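Local coordinates for protein Adp-ribosyltransferase (Staphylococcus aureus, PDB 1OJQ) that transfers the ADP-ribose part of NAD(+) onto a target protein, probably a Rho-type GTPase as in other C3-like exoenzymes, at residues A[34-37]-A[38-42]; A[173-176]-A[177-180]; A[59-62]-A[63-66]; A[85-88]-A[89-93]. All blocks are in the same frame, centred on the assembly; numbering follows the deposited sequence.

Interaction 1: residues A[34-37]-A[38-42]; sequences YNYT and KNSSP
The backbone of Lys-38 still hangs on helix 27-38, its N donating to Tyr-34 O over 3.1 Å, but at Asn-39 the chain turns out of helical angles and a shorter-range i to i-3 bond takes over, Asn-39 N to Tyr-36 O at 3.2 Å, with the N well above the carbonyl plane. Tyr-34 O carries a second donor: Thr-37 OG1 reaches back to it at 2.7 Å, because chi1 of 68° sets the hydroxyl between its own backbone N and carbonyl carbon. The same OG1 accepts from Ala-174 N, which ties this helix end to the loop ahead of strand 180-183. Lys-38 lays its CG and CD against the CE2 corner of the Tyr-34 ring, the closest pair being CG to CE2 at 3.5 Å. A bend at chi3 then takes the ammonium alongside Asn-35, where one water donates to Asn-35 OD1 and accepts from Lys-38 NZ at 3.1 Å. Ser-40 CB sits over one face of the buried Tyr-36 ring, 3.7 Å from its centroid and shifted toward the CZ rim, a CH-pi contact across the turn. Tyr-136 meets the Tyr-36 ring edge-to-face. This is a helix C-terminus running through a short link into helix 41-49, placing the NAD(+)-binding Thr-37 beside Glu-180 in the nucleotide site of the ADP-ribosyltransferase fold.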
ATOM      1  N   TYR A  34      12.809   7.259  -7.365  1.00  4.71           N
ATOM      2  CA  TYR A  34      13.825   7.243  -6.298  1.00  5.76           C
ATOM      3  C   TYR A  34      13.535   8.350  -5.296  1.00  7.30           C
ATOM      4  O   TYR A  34      13.506   8.132  -4.088  1.00  8.82           O
ATOM      5  CB  TYR A  34      15.248   7.392  -6.854  1.00  7.03           C
ATOM      6  CG  TYR A  34      16.292   7.085  -5.803  1.00  5.95           C
ATOM      7  CD1 TYR A  34      16.787   5.795  -5.637  1.00  5.70           C
ATOM      8  CD2 TYR A  34      16.789   8.075  -4.962  1.00  8.82           C
ATOM      9  CE1 TYR A  34      17.732   5.478  -4.684  1.00  6.96           C
ATOM     10  CE2 TYR A  34      17.738   7.777  -4.000  1.00  7.96           C
ATOM     11  CZ  TYR A  34      18.208   6.491  -3.864  1.00  9.41           C
ATOM     12  OH  TYR A  34      19.153   6.215  -2.911  1.00  8.69           O
ATOM     13  N   ASN A  35      13.344   9.572  -5.781  1.00  7.42           N
ATOM     14  CA  ASN A  35      13.083  10.689  -4.875  1.00  8.32           C
ATOM     15  C   ASN A  35      11.835  10.463  -4.030  1.00  9.15           C
ATOM     16  O   ASN A  35      11.807  10.854  -2.859  1.00  7.21           O
ATOM     17  CB  ASN A  35      12.967  12.005  -5.646  1.00  6.32           C
ATOM     18  CG  ASN A  35      14.326  12.493  -6.103  1.00  9.21           C
ATOM     19  OD1 ASN A  35      15.375  12.133  -5.550  1.00 13.17           O
ATOM     20  ND2 ASN A  35      14.312  13.315  -7.144  1.00 14.23           N
ATOM     21  N   TYR A  36      10.804   9.839  -4.591  1.00  7.11           N
ATOM     22  CA  TYR A  36       9.615   9.530  -3.796  1.00  6.95           C
ATOM     23  C   TYR A  36       9.973   8.605  -2.642  1.00  6.36           C
ATOM     24  O   TYR A  36       9.553   8.834  -1.499  1.00  8.96           O
ATOM     25  CB  TYR A  36       8.485   8.949  -4.688  1.00  6.84           C
ATOM     26  CG  TYR A  36       7.242   8.767  -3.828  1.00  6.08           C
ATOM     27  CD1 TYR A  36       6.406   9.857  -3.603  1.00  8.41           C
ATOM     28  CD2 TYR A  36       6.927   7.554  -3.243  1.00  5.25           C
ATOM     29  CE1 TYR A  36       5.268   9.706  -2.812  1.00 10.43           C
ATOM     30  CE2 TYR A  36       5.800   7.400  -2.447  1.00  9.01           C
ATOM     31  CZ  TYR A  36       4.976   8.483  -2.243  1.00  8.39           C
ATOM     32  OH  TYR A  36       3.854   8.342  -1.447  1.00  9.91           O
ATOM     33  N   THR A  37      10.720   7.537  -2.918  1.00  6.24           N
ATOM     34  CA  THR A  37      11.078   6.578  -1.876  1.00  7.07           C
ATOM     35  C   THR A  37      11.928   7.215  -0.779  1.00 11.99           C
ATOM     36  O   THR A  37      11.801   6.779   0.363  1.00 12.72           O
ATOM     37  CB  THR A  37      11.839   5.346  -2.395  1.00 10.04           C
ATOM     38  OG1 THR A  37      13.150   5.724  -2.860  1.00  8.13           O
ATOM     39  CG2 THR A  37      11.088   4.700  -3.553  1.00  8.27           C
ATOM     40  N   LYS A  38      12.737   8.217  -1.084  1.00  8.48           N
ATOM     41  CA  LYS A  38      13.565   8.925  -0.127  1.00 11.77           C
ATOM     42  C   LYS A  38      12.776   9.776   0.872  1.00 10.05           C
ATOM     43  O   LYS A  38      13.180   9.905   2.014  1.00 13.08           O
ATOM     44  CB  LYS A  38      14.466   9.947  -0.841  1.00  9.93           C
ATOM     45  CG  LYS A  38      15.472   9.421  -1.824  1.00 20.73           C
ATOM     46  CD  LYS A  38      16.194  10.613  -2.455  1.00 31.35           C
ATOM     47  CE  LYS A  38      17.323  11.101  -1.561  1.00 23.20           C
ATOM     48  NZ  LYS A  38      17.978  12.305  -2.167  1.00 13.39           N
ATOM     49  N   ASN A  39      11.713  10.381   0.370  1.00 14.05           N
ATOM     50  CA  ASN A  39      11.050  11.532   0.982  1.00 21.29           C
ATOM     51  C   ASN A  39       9.684  11.779   0.341  1.00  9.64           C
ATOM     52  O   ASN A  39       9.587  12.614  -0.555  1.00 16.97           O
ATOM     53  CB  ASN A  39      11.948  12.742   0.782  1.00 22.51           C
ATOM     54  CG  ASN A  39      11.701  13.954   1.648  1.00 35.09           C
ATOM     55  OD1 ASN A  39      11.109  13.888   2.729  1.00 44.80           O
ATOM     56  ND2 ASN A  39      12.195  15.100   1.159  1.00 32.49           N
ATOM     57  N   SER A  40       8.700  11.039   0.802  1.00 12.71           N
ATOM     58  CA  SER A  40       7.355  11.119   0.229  1.00 10.73           C
ATOM     59  C   SER A  40       6.539  12.227   0.858  1.00  9.90           C
ATOM     60  O   SER A  40       5.587  12.687   0.250  1.00  8.08           O
ATOM     61  CB  SER A  40       6.632   9.790   0.414  1.00 15.14           C
ATOM     62  OG  SER A  40       6.461   9.509   1.800  1.00 17.98           O
ATOM     63  N   SER A  41       6.887  12.646   2.080  1.00  9.76           N
ATOM     64  CA  SER A  41       6.012  13.627   2.736  1.00 12.71           C
ATOM     65  C   SER A  41       5.816  14.920   1.964  1.00  7.50           C
ATOM     66  O   SER A  41       4.695  15.445   2.017  1.00  7.55           O
ATOM     67  CB  SER A  41       6.503  13.927   4.163  1.00 11.49           C
ATOM     68  OG  SER A  41       7.715  14.650   4.168  1.00 20.49           O
ATOM     69  N   PRO A  42       6.758  15.526   1.258  1.00  8.95           N
ATOM     70  CA  PRO A  42       6.450  16.790   0.571  1.00  9.56           C
ATOM     71  C   PRO A  42       5.401  16.689  -0.533  1.00  9.27           C
ATOM     72  O   PRO A  42       4.873  17.699  -1.010  1.00 11.31           O
ATOM     73  CB  PRO A  42       7.785  17.159  -0.096  1.00 13.68           C
ATOM     74  CG  PRO A  42       8.789  16.488   0.793  1.00 18.51           C
ATOM     75  CD  PRO A  42       8.176  15.140   1.073  1.00 12.51           C
TER
HETATM   76  O   HOH W   1      16.718  14.179  -4.334  1.00 31.53           O

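Interaction 2: residues A[173-176]-A[177-180]; sequences TAYP and GQQE
One water does the work of joining Thr-173 to Glu-180, whose own side chains stay 4.4 Å apart between Thr-173 OG1 and Glu-180 OE1. It lies 2.7 Å from Thr-173 OG1 and 2.8 Å from Glu-180 OE1, and Tyr-175 O is a third partner at 2.9 Å, so carboxylate, hydroxyl and backbone carbonyl are gathered round a single site. More acceptors lie within reach than the water has protons, so these are probably shared among them. Thr-173 OG1 is itself held from the backbone side: Tyr-175 N donates to it at 3.0 Å, closing an ST turn. From Tyr-175 to Gln-178 the chain then makes a type II beta turn with Gly-177 at its third position, where positive phi (97°) would jam a CB against Pro-176 O. The loop corresponds to the ADP-ribosylating turn-turn loop of C3-like exoenzymes and ends in their Gln-Xaa-Glu motif, here Gln-178 to Glu-180; Glu-180 is an NAD(+)-binding residue. Asp-168 braces the turn, OD1 accepting from Gly-177 N and OD2 from Gln-179 N. Gln-178 CG is anti to the carbonyl carbon (chi1 -63°) and the chain straight beyond it, which carries the amide alongside Tyr-175. Its NE2 comes to 3.5 Å from Tyr-175 CB, with amide and ring planes 26° apart, while CG rests 3.4 Å from Tyr-175 O.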
ATOM      1  N   THR A 173      14.911   2.688  -5.927  1.00  6.41           N
ATOM      2  CA  THR A 173      14.460   2.874  -4.533  1.00  6.91           C
ATOM      3  C   THR A 173      15.599   3.079  -3.545  1.00  6.56           C
ATOM      4  O   THR A 173      16.634   2.425  -3.648  1.00  6.02           O
ATOM      5  CB  THR A 173      13.591   1.683  -4.065  1.00  7.04           C
ATOM      6  OG1 THR A 173      13.163   1.930  -2.716  1.00  8.01           O
ATOM      7  CG2 THR A 173      14.354   0.377  -4.052  1.00  9.63           C
ATOM      8  N   ALA A 174      15.393   3.997  -2.598  1.00  6.25           N
ATOM      9  CA  ALA A 174      16.338   4.250  -1.519  1.00 10.67           C
ATOM     10  C   ALA A 174      16.265   3.142  -0.469  1.00 14.19           C
ATOM     11  O   ALA A 174      17.092   3.087   0.454  1.00  8.91           O
ATOM     12  CB  ALA A 174      16.079   5.618  -0.893  1.00 12.38           C
ATOM     13  N   TYR A 175      15.272   2.266  -0.635  1.00 10.81           N
ATOM     14  CA  TYR A 175      15.017   1.189   0.317  1.00  8.42           C
ATOM     15  C   TYR A 175      14.883  -0.174  -0.352  1.00 12.41           C
ATOM     16  O   TYR A 175      13.785  -0.739  -0.336  1.00  7.37           O
ATOM     17  CB  TYR A 175      13.716   1.494   1.090  1.00  8.22           C
ATOM     18  CG  TYR A 175      13.927   2.666   2.026  1.00 11.11           C
ATOM     19  CD1 TYR A 175      13.798   3.971   1.557  1.00 10.71           C
ATOM     20  CD2 TYR A 175      14.263   2.455   3.356  1.00 16.67           C
ATOM     21  CE1 TYR A 175      13.991   5.065   2.383  1.00 11.79           C
ATOM     22  CE2 TYR A 175      14.462   3.545   4.191  1.00 22.93           C
ATOM     23  CZ  TYR A 175      14.323   4.826   3.705  1.00 21.26           C
ATOM     24  OH  TYR A 175      14.519   5.900   4.536  1.00 14.71           O
ATOM     25  N   PRO A 176      15.977  -0.655  -0.925  1.00 13.02           N
ATOM     26  CA  PRO A 176      15.965  -1.921  -1.667  1.00 11.21           C
ATOM     27  C   PRO A 176      15.598  -3.112  -0.789  1.00 12.86           C
ATOM     28  O   PRO A 176      15.857  -3.125   0.410  1.00 10.10           O
ATOM     29  CB  PRO A 176      17.409  -2.104  -2.153  1.00 16.19           C
ATOM     30  CG  PRO A 176      18.216  -1.186  -1.302  1.00 22.67           C
ATOM     31  CD  PRO A 176      17.314  -0.035  -0.928  1.00 14.65           C
ATOM     32  N   GLY A 177      14.978  -4.110  -1.417  1.00 10.15           N
ATOM     33  CA  GLY A 177      14.697  -5.337  -0.708  1.00  9.02           C
ATOM     34  C   GLY A 177      13.297  -5.407  -0.150  1.00  9.96           C
ATOM     35  O   GLY A 177      12.907  -6.465   0.335  1.00  7.70           O
ATOM     36  N   GLN A 178      12.541  -4.312  -0.241  1.00 10.18           N
ATOM     37  CA  GLN A 178      11.172  -4.304   0.245  1.00  7.02           C
ATOM     38  C   GLN A 178      10.174  -4.887  -0.752  1.00 11.29           C
ATOM     39  O   GLN A 178       8.988  -4.960  -0.405  1.00  8.07           O
ATOM     40  CB  GLN A 178      10.733  -2.866   0.594  1.00  8.69           C
ATOM     41  CG  GLN A 178      11.538  -2.232   1.721  1.00  7.91           C
ATOM     42  CD  GLN A 178      11.028  -0.823   1.983  1.00 16.68           C
ATOM     43  OE1 GLN A 178      10.298  -0.291   1.133  1.00 18.03           O
ATOM     44  NE2 GLN A 178      11.393  -0.254   3.120  1.00 10.47           N
ATOM     45  N   GLN A 179      10.635  -5.271  -1.947  1.00  6.21           N
ATOM     46  CA  GLN A 179       9.710  -5.782  -2.961  1.00  8.87           C
ATOM     47  C   GLN A 179       8.585  -4.787  -3.212  1.00  5.23           C
ATOM     48  O   GLN A 179       7.428  -5.173  -3.355  1.00  7.88           O
ATOM     49  CB  GLN A 179       9.162  -7.147  -2.509  1.00  6.93           C
ATOM     50  CG  GLN A 179      10.249  -8.221  -2.507  1.00  5.57           C
ATOM     51  CD  GLN A 179      10.751  -8.585  -3.892  1.00 10.01           C
ATOM     52  OE1 GLN A 179      11.832  -9.199  -3.981  1.00 12.75           O
ATOM     53  NE2 GLN A 179      10.054  -8.285  -4.967  1.00  3.17           N
ATOM     54  N   GLU A 180       8.915  -3.500  -3.256  1.00  5.99           N
ATOM     55  CA  GLU A 180       7.887  -2.471  -3.289  1.00  4.23           C
ATOM     56  C   GLU A 180       7.161  -2.371  -4.620  1.00  4.16           C
ATOM     57  O   GLU A 180       7.718  -2.371  -5.702  1.00  6.90           O
ATOM     58  CB  GLU A 180       8.482  -1.090  -2.926  1.00  5.11           C
ATOM     59  CG  GLU A 180       7.354  -0.034  -2.856  1.00  4.80           C
ATOM     60  CD  GLU A 180       7.774   1.268  -2.211  1.00 13.30           C
ATOM     61  OE1 GLU A 180       8.900   1.365  -1.671  1.00 12.14           O
ATOM     62  OE2 GLU A 180       6.953   2.224  -2.240  1.00 14.48           O
TER
HETATM   63  O   HOH W   2      11.428   0.208  -1.661  1.00  8.87           O

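Interaction 3: residues A[59-62]-A[63-66]; sequences ENIQ and EQVR
Four backbone bonds carry the first turns of helix 59-73, from Glu-63 N to Glu-59 O through to Arg-66 N to Gln-62 O; that last one is almost straight, with an N-H...O angle of 178° over 2.9 Å. Among the apolar side chains, Ile-61 CG2 meets Val-65 CG2 at 4.1 Å, one turn on. Both residues are buried: Val-65 lies against Leu-47 of helix 41-49, and also touches Tyr-136 and Arg-185. The amphipathic pattern is that of a helix packed on its neighbour, in a region predicted to form a coiled coil, with polar chains over the remaining surface. There, a water accepts from both Asn-60 ND2 (2.7 Å) and Gln-64 NE2 (2.9 Å), bridging two amides that stand nearly perpendicular, at 84°. The Asn-60 amide is brought to it by chi1 of 66°. The last group is the guanidinium of Arg-66, which a bend at chi3 folds back over the backbone carbonyl O of Gln-62; that oxygen lies 3.7 Å above the centre of one face. Arg-66 NH2 comes 3.6 Å from Gln-62 CB. Glu-59 OE1 remains 4.8 Å from Arg-66 NH2, opposite charges near each other but not in contact.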
ATOM      1  N   GLU A  59       4.000  24.796  -7.493  1.00  8.40           N
ATOM      2  CA  GLU A  59       4.416  24.381  -8.842  1.00 10.73           C
ATOM      3  C   GLU A  59       5.398  23.218  -8.831  1.00 10.67           C
ATOM      4  O   GLU A  59       5.357  22.350  -9.721  1.00  9.82           O
ATOM      5  CB  GLU A  59       5.056  25.544  -9.614  1.00  9.47           C
ATOM      6  CG  GLU A  59       4.083  26.685  -9.856  1.00 12.14           C
ATOM      7  CD  GLU A  59       2.982  26.401 -10.845  1.00 20.96           C
ATOM      8  OE1 GLU A  59       2.940  25.321 -11.462  1.00 17.20           O
ATOM      9  OE2 GLU A  59       2.127  27.304 -11.021  1.00 30.11           O
ATOM     10  N   ASN A  60       6.297  23.187  -7.834  1.00  8.79           N
ATOM     11  CA  ASN A  60       7.261  22.086  -7.874  1.00 11.26           C
ATOM     12  C   ASN A  60       6.570  20.755  -7.624  1.00 11.13           C
ATOM     13  O   ASN A  60       6.852  19.736  -8.273  1.00  7.00           O
ATOM     14  CB  ASN A  60       8.387  22.373  -6.873  1.00 10.46           C
ATOM     15  CG  ASN A  60       7.950  22.372  -5.420  1.00 17.60           C
ATOM     16  OD1 ASN A  60       6.981  23.042  -5.076  1.00 17.48           O
ATOM     17  ND2 ASN A  60       8.666  21.627  -4.586  1.00 18.68           N
ATOM     18  N   ILE A  61       5.629  20.758  -6.676  1.00  8.12           N
ATOM     19  CA  ILE A  61       4.896  19.518  -6.364  1.00  9.93           C
ATOM     20  C   ILE A  61       3.955  19.139  -7.503  1.00  7.59           C
ATOM     21  O   ILE A  61       3.871  17.949  -7.838  1.00  6.61           O
ATOM     22  CB  ILE A  61       4.162  19.647  -5.014  1.00  7.77           C
ATOM     23  CG1 ILE A  61       5.126  19.942  -3.859  1.00  6.64           C
ATOM     24  CG2 ILE A  61       3.327  18.417  -4.711  1.00 10.14           C
ATOM     25  CD1 ILE A  61       6.281  18.967  -3.700  1.00  8.06           C
ATOM     26  N   GLN A  62       3.277  20.073  -8.163  1.00  6.52           N
ATOM     27  CA  GLN A  62       2.491  19.699  -9.334  1.00  7.15           C
ATOM     28  C   GLN A  62       3.344  18.981 -10.378  1.00  4.55           C
ATOM     29  O   GLN A  62       2.932  17.996 -10.972  1.00  8.23           O
ATOM     30  CB  GLN A  62       1.846  20.902 -10.013  1.00  5.04           C
ATOM     31  CG  GLN A  62       0.732  21.562  -9.191  1.00  8.54           C
ATOM     32  CD  GLN A  62      -0.011  22.608 -10.010  1.00 13.31           C
ATOM     33  OE1 GLN A  62      -0.446  23.647  -9.508  1.00 12.79           O
ATOM     34  NE2 GLN A  62      -0.146  22.354 -11.309  1.00  8.63           N
ATOM     35  N   GLU A  63       4.542  19.486 -10.641  1.00  5.27           N
ATOM     36  CA  GLU A  63       5.377  18.860 -11.674  1.00  6.43           C
ATOM     37  C   GLU A  63       5.776  17.458 -11.250  1.00  6.37           C
ATOM     38  O   GLU A  63       5.814  16.535 -12.063  1.00  6.34           O
ATOM     39  CB  GLU A  63       6.619  19.732 -11.930  1.00  6.62           C
ATOM     40  CG  GLU A  63       7.659  19.066 -12.803  1.00  9.49           C
ATOM     41  CD  GLU A  63       8.758  19.991 -13.316  1.00  8.64           C
ATOM     42  OE1 GLU A  63       8.760  21.220 -13.115  1.00 10.27           O
ATOM     43  OE2 GLU A  63       9.672  19.466 -13.998  1.00 10.77           O
ATOM     44  N   GLN A  64       6.061  17.306  -9.956  1.00  6.91           N
ATOM     45  CA  GLN A  64       6.422  15.993  -9.426  1.00  5.45           C
ATOM     46  C   GLN A  64       5.262  15.004  -9.470  1.00  4.97           C
ATOM     47  O   GLN A  64       5.496  13.835  -9.771  1.00  5.76           O
ATOM     48  CB  GLN A  64       6.940  16.177  -7.997  1.00  9.18           C
ATOM     49  CG  GLN A  64       8.378  16.738  -8.051  1.00  7.63           C
ATOM     50  CD  GLN A  64       8.853  17.145  -6.670  1.00 11.02           C
ATOM     51  OE1 GLN A  64       8.600  16.423  -5.704  1.00 11.40           O
ATOM     52  NE2 GLN A  64       9.511  18.295  -6.562  1.00 12.73           N
ATOM     53  N   VAL A  65       4.054  15.500  -9.185  1.00  6.34           N
ATOM     54  CA  VAL A  65       2.853  14.657  -9.279  1.00  6.56           C
ATOM     55  C   VAL A  65       2.557  14.273 -10.723  1.00  5.57           C
ATOM     56  O   VAL A  65       2.311  13.082 -10.967  1.00  7.12           O
ATOM     57  CB  VAL A  65       1.628  15.340  -8.634  1.00  5.31           C
ATOM     58  CG1 VAL A  65       0.354  14.610  -9.013  1.00  4.60           C
ATOM     59  CG2 VAL A  65       1.869  15.403  -7.123  1.00  8.29           C
ATOM     60  N   ARG A  66       2.566  15.207 -11.672  1.00  6.38           N
ATOM     61  CA  ARG A  66       2.363  14.775 -13.064  1.00  6.99           C
ATOM     62  C   ARG A  66       3.379  13.716 -13.471  1.00  9.11           C
ATOM     63  O   ARG A  66       3.071  12.726 -14.150  1.00  7.52           O
ATOM     64  CB  ARG A  66       2.447  15.986 -14.001  1.00  7.96           C
ATOM     65  CG  ARG A  66       1.126  16.786 -13.988  1.00 10.20           C
ATOM     66  CD  ARG A  66       1.188  17.935 -14.976  1.00  7.94           C
ATOM     67  NE  ARG A  66       2.127  18.995 -14.598  1.00  9.97           N
ATOM     68  CZ  ARG A  66       1.756  20.021 -13.841  1.00  7.97           C
ATOM     69  NH1 ARG A  66       0.515  20.114 -13.394  1.00  8.71           N
ATOM     70  NH2 ARG A  66       2.656  20.955 -13.538  1.00  9.84           N
TER
HETATM   71  O   HOH W   3      10.665  19.786  -4.382  1.00 25.85           O

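Interaction 4: residues A[85-88]-A[89-93]; sequences RLLN and LDYLS
Leu-87 drives its CD1 methyl squarely onto the Tyr-91 ring: the carbon is 3.7 Å from the ring centroid and 12° off the normal, a CH-pi contact over the middle of the face. The ring carbons CG and CD1 of Tyr-91 are its nearest, each also at 3.7 Å. Both side chains set out toward the opposing segment, and the CB atoms of Leu-87 and Tyr-91 come within 4.1 Å. From there the Tyr-91 ring turns back across the leucine because its CG lies anti to the backbone N (chi1 166°). The next shell is backbone. Tyr-91 N donates to Asn-88 O at 3.2 Å, approaching from above the carbonyl plane, 45° out of it, and the same oxygen rests 3.4 Å from Tyr-91 CB. This bond opens the 3-10 segment that runs from Leu-89, and Leu-92 N to Leu-89 O at 2.8 Å carries it on. Further out, the hydroxyl of Tyr-91 is hydrogen-bonded to that of Tyr-189, on strand 187-196, and the ring touches Met-126. Leu-87 is set by strand 152-158, pairing through its backbone with Ile-152. Leu-89 touches Leu-103 and Leu-106 of helix 100-106. Arg-150, itself an NAD(+)-binding residue, donates through NH1 to Leu-86 O, tying the site to the strand. No nucleotide is bound here, but the whole is the exit of edge strand 81-87, turning into a 3-10 segment at the rim of the NAD(+) site, to which Arg-85, Leu-86, Asn-88 and Asp-90 belong in the complex.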
ATOM      1  N   ARG A  85       0.647  -4.085   2.891  1.00 11.44           N
ATOM      2  CA  ARG A  85       1.124  -2.849   3.520  1.00  9.23           C
ATOM      3  C   ARG A  85       1.088  -3.059   5.024  1.00  7.13           C
ATOM      4  O   ARG A  85      -0.001  -3.334   5.561  1.00  8.71           O
ATOM      5  CB  ARG A  85       0.250  -1.675   3.117  1.00 11.90           C
ATOM      6  CG  ARG A  85       0.874  -0.330   3.467  1.00 20.05           C
ATOM      7  N   LEU A  86       2.236  -2.953   5.666  1.00  9.33           N
ATOM      8  CA  LEU A  86       2.335  -3.221   7.109  1.00  7.18           C
ATOM      9  C   LEU A  86       2.094  -1.887   7.812  1.00  9.07           C
ATOM     10  O   LEU A  86       2.693  -0.875   7.442  1.00 14.70           O
ATOM     11  CB  LEU A  86       3.664  -3.853   7.467  1.00  8.65           C
ATOM     12  CG  LEU A  86       3.929  -5.302   7.056  1.00 17.49           C
ATOM     13  CD1 LEU A  86       5.246  -5.789   7.648  1.00 13.80           C
ATOM     14  CD2 LEU A  86       2.815  -6.241   7.496  1.00 27.25           C
ATOM     15  N   LEU A  87       1.204  -1.851   8.799  1.00  9.92           N
ATOM     16  CA  LEU A  87       0.780  -0.581   9.366  1.00  9.64           C
ATOM     17  C   LEU A  87       0.821  -0.594  10.891  1.00  8.64           C
ATOM     18  O   LEU A  87       0.616  -1.643  11.491  1.00 10.03           O
ATOM     19  CB  LEU A  87      -0.667  -0.263   8.939  1.00  6.41           C
ATOM     20  CG  LEU A  87      -0.874  -0.162   7.422  1.00 18.29           C
ATOM     21  CD1 LEU A  87      -2.330  -0.362   7.045  1.00 12.43           C
ATOM     22  CD2 LEU A  87      -0.342   1.188   6.930  1.00 19.16           C
ATOM     23  N   ASN A  88       1.040   0.579  11.466  1.00  9.59           N
ATOM     24  CA  ASN A  88       0.940   0.781  12.907  1.00 10.21           C
ATOM     25  C   ASN A  88      -0.517   0.925  13.320  1.00 10.04           C
ATOM     26  O   ASN A  88      -1.370   1.167  12.465  1.00  9.94           O
ATOM     27  CB  ASN A  88       1.734   2.037  13.331  1.00 12.52           C
ATOM     28  CG  ASN A  88       3.230   1.791  13.196  1.00 19.13           C
ATOM     29  OD1 ASN A  88       3.698   0.769  13.678  1.00 16.87           O
ATOM     30  ND2 ASN A  88       3.985   2.664  12.557  1.00 25.23           N
ATOM     31  N   LEU A  89      -0.819   0.793  14.613  1.00 10.71           N
ATOM     32  CA  LEU A  89      -2.241   0.854  14.959  1.00 11.37           C
ATOM     33  C   LEU A  89      -2.881   2.204  14.696  1.00 15.98           C
ATOM     34  O   LEU A  89      -4.118   2.287  14.606  1.00 22.31           O
ATOM     35  CB  LEU A  89      -2.425   0.488  16.430  1.00 19.70           C
ATOM     36  CG  LEU A  89      -2.183  -0.944  16.869  1.00 17.92           C
ATOM     37  CD1 LEU A  89      -2.443  -1.053  18.371  1.00 22.91           C
ATOM     38  CD2 LEU A  89      -3.042  -1.952  16.118  1.00 16.59           C
ATOM     39  N   ASP A  90      -2.116   3.292  14.556  1.00 15.30           N
ATOM     40  CA  ASP A  90      -2.735   4.608  14.375  1.00 19.56           C
ATOM     41  C   ASP A  90      -3.419   4.707  13.023  1.00 19.41           C
ATOM     42  O   ASP A  90      -4.192   5.625  12.761  1.00 16.91           O
ATOM     43  CB  ASP A  90      -1.733   5.753  14.524  1.00 20.48           C
ATOM     44  CG  ASP A  90      -0.554   5.643  13.587  1.00 31.99           C
ATOM     45  OD1 ASP A  90      -0.692   5.053  12.498  1.00 42.33           O
ATOM     46  OD2 ASP A  90       0.532   6.152  13.948  1.00 71.36           O
ATOM     47  N   TYR A  91      -3.163   3.741  12.144  1.00 13.05           N
ATOM     48  CA  TYR A  91      -3.983   3.602  10.940  1.00 12.72           C
ATOM     49  C   TYR A  91      -5.462   3.526  11.318  1.00 12.10           C
ATOM     50  O   TYR A  91      -6.293   3.958  10.503  1.00 16.29           O
ATOM     51  CB  TYR A  91      -3.552   2.363  10.164  1.00 12.92           C
ATOM     52  CG  TYR A  91      -4.494   1.895   9.075  1.00 14.95           C
ATOM     53  CD1 TYR A  91      -4.494   2.511   7.836  1.00 17.83           C
ATOM     54  CD2 TYR A  91      -5.360   0.837   9.310  1.00 16.75           C
ATOM     55  CE1 TYR A  91      -5.371   2.051   6.872  1.00 24.20           C
ATOM     56  CE2 TYR A  91      -6.240   0.369   8.354  1.00 16.80           C
ATOM     57  CZ  TYR A  91      -6.223   1.003   7.131  1.00 26.44           C
ATOM     58  OH  TYR A  91      -7.082   0.569   6.136  1.00 30.14           O
ATOM     59  N   LEU A  92      -5.805   2.992  12.485  1.00 11.43           N
ATOM     60  CA  LEU A  92      -7.216   2.810  12.859  1.00 12.27           C
ATOM     61  C   LEU A  92      -7.822   4.031  13.515  1.00 13.70           C
ATOM     62  O   LEU A  92      -8.979   4.038  13.951  1.00 15.97           O
ATOM     63  CB  LEU A  92      -7.347   1.623  13.816  1.00 11.26           C
ATOM     64  CG  LEU A  92      -6.809   0.291  13.279  1.00  9.79           C
ATOM     65  CD1 LEU A  92      -6.843  -0.756  14.381  1.00 10.27           C
ATOM     66  CD2 LEU A  92      -7.569  -0.161  12.036  1.00 12.51           C
ATOM     67  N   SER A  93      -7.061   5.117  13.612  1.00 11.58           N
ATOM     68  CA  SER A  93      -7.539   6.227  14.440  1.00 15.98           C
ATOM     69  C   SER A  93      -8.617   7.010  13.712  1.00 21.01           C
ATOM     70  O   SER A  93      -9.302   7.862  14.270  1.00 17.55           O
ATOM     71  CB  SER A  93      -6.361   7.123  14.851  1.00 18.17           C
ATOM     72  OG  SER A  93      -6.077   8.043  13.804  1.00 22.86           O
TER

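How the interactions relate
Interactions 1 and 2 touch directly, through the Thr-37 hydroxyl and by Tyr-34 packing on Thr-173; they join the end of helix 27-38 to the loop before strand 180-183, on the NAD(+) site. Interaction 3 meets interaction 1 where Pro-42 O lies 3.3 Å from Ile-61 CD1, two consecutive helices in contact. Interaction 4 stands apart, about 9 Å from interaction 2 at the nearest atoms, on the edge strand that also lines the nucleotide site. Interactions 1 and 4 are surface contacts, each with a CH-pi pair; interactions 2 and 3 are partly buried, the former water-centred and polar, the latter helical with an apolar side.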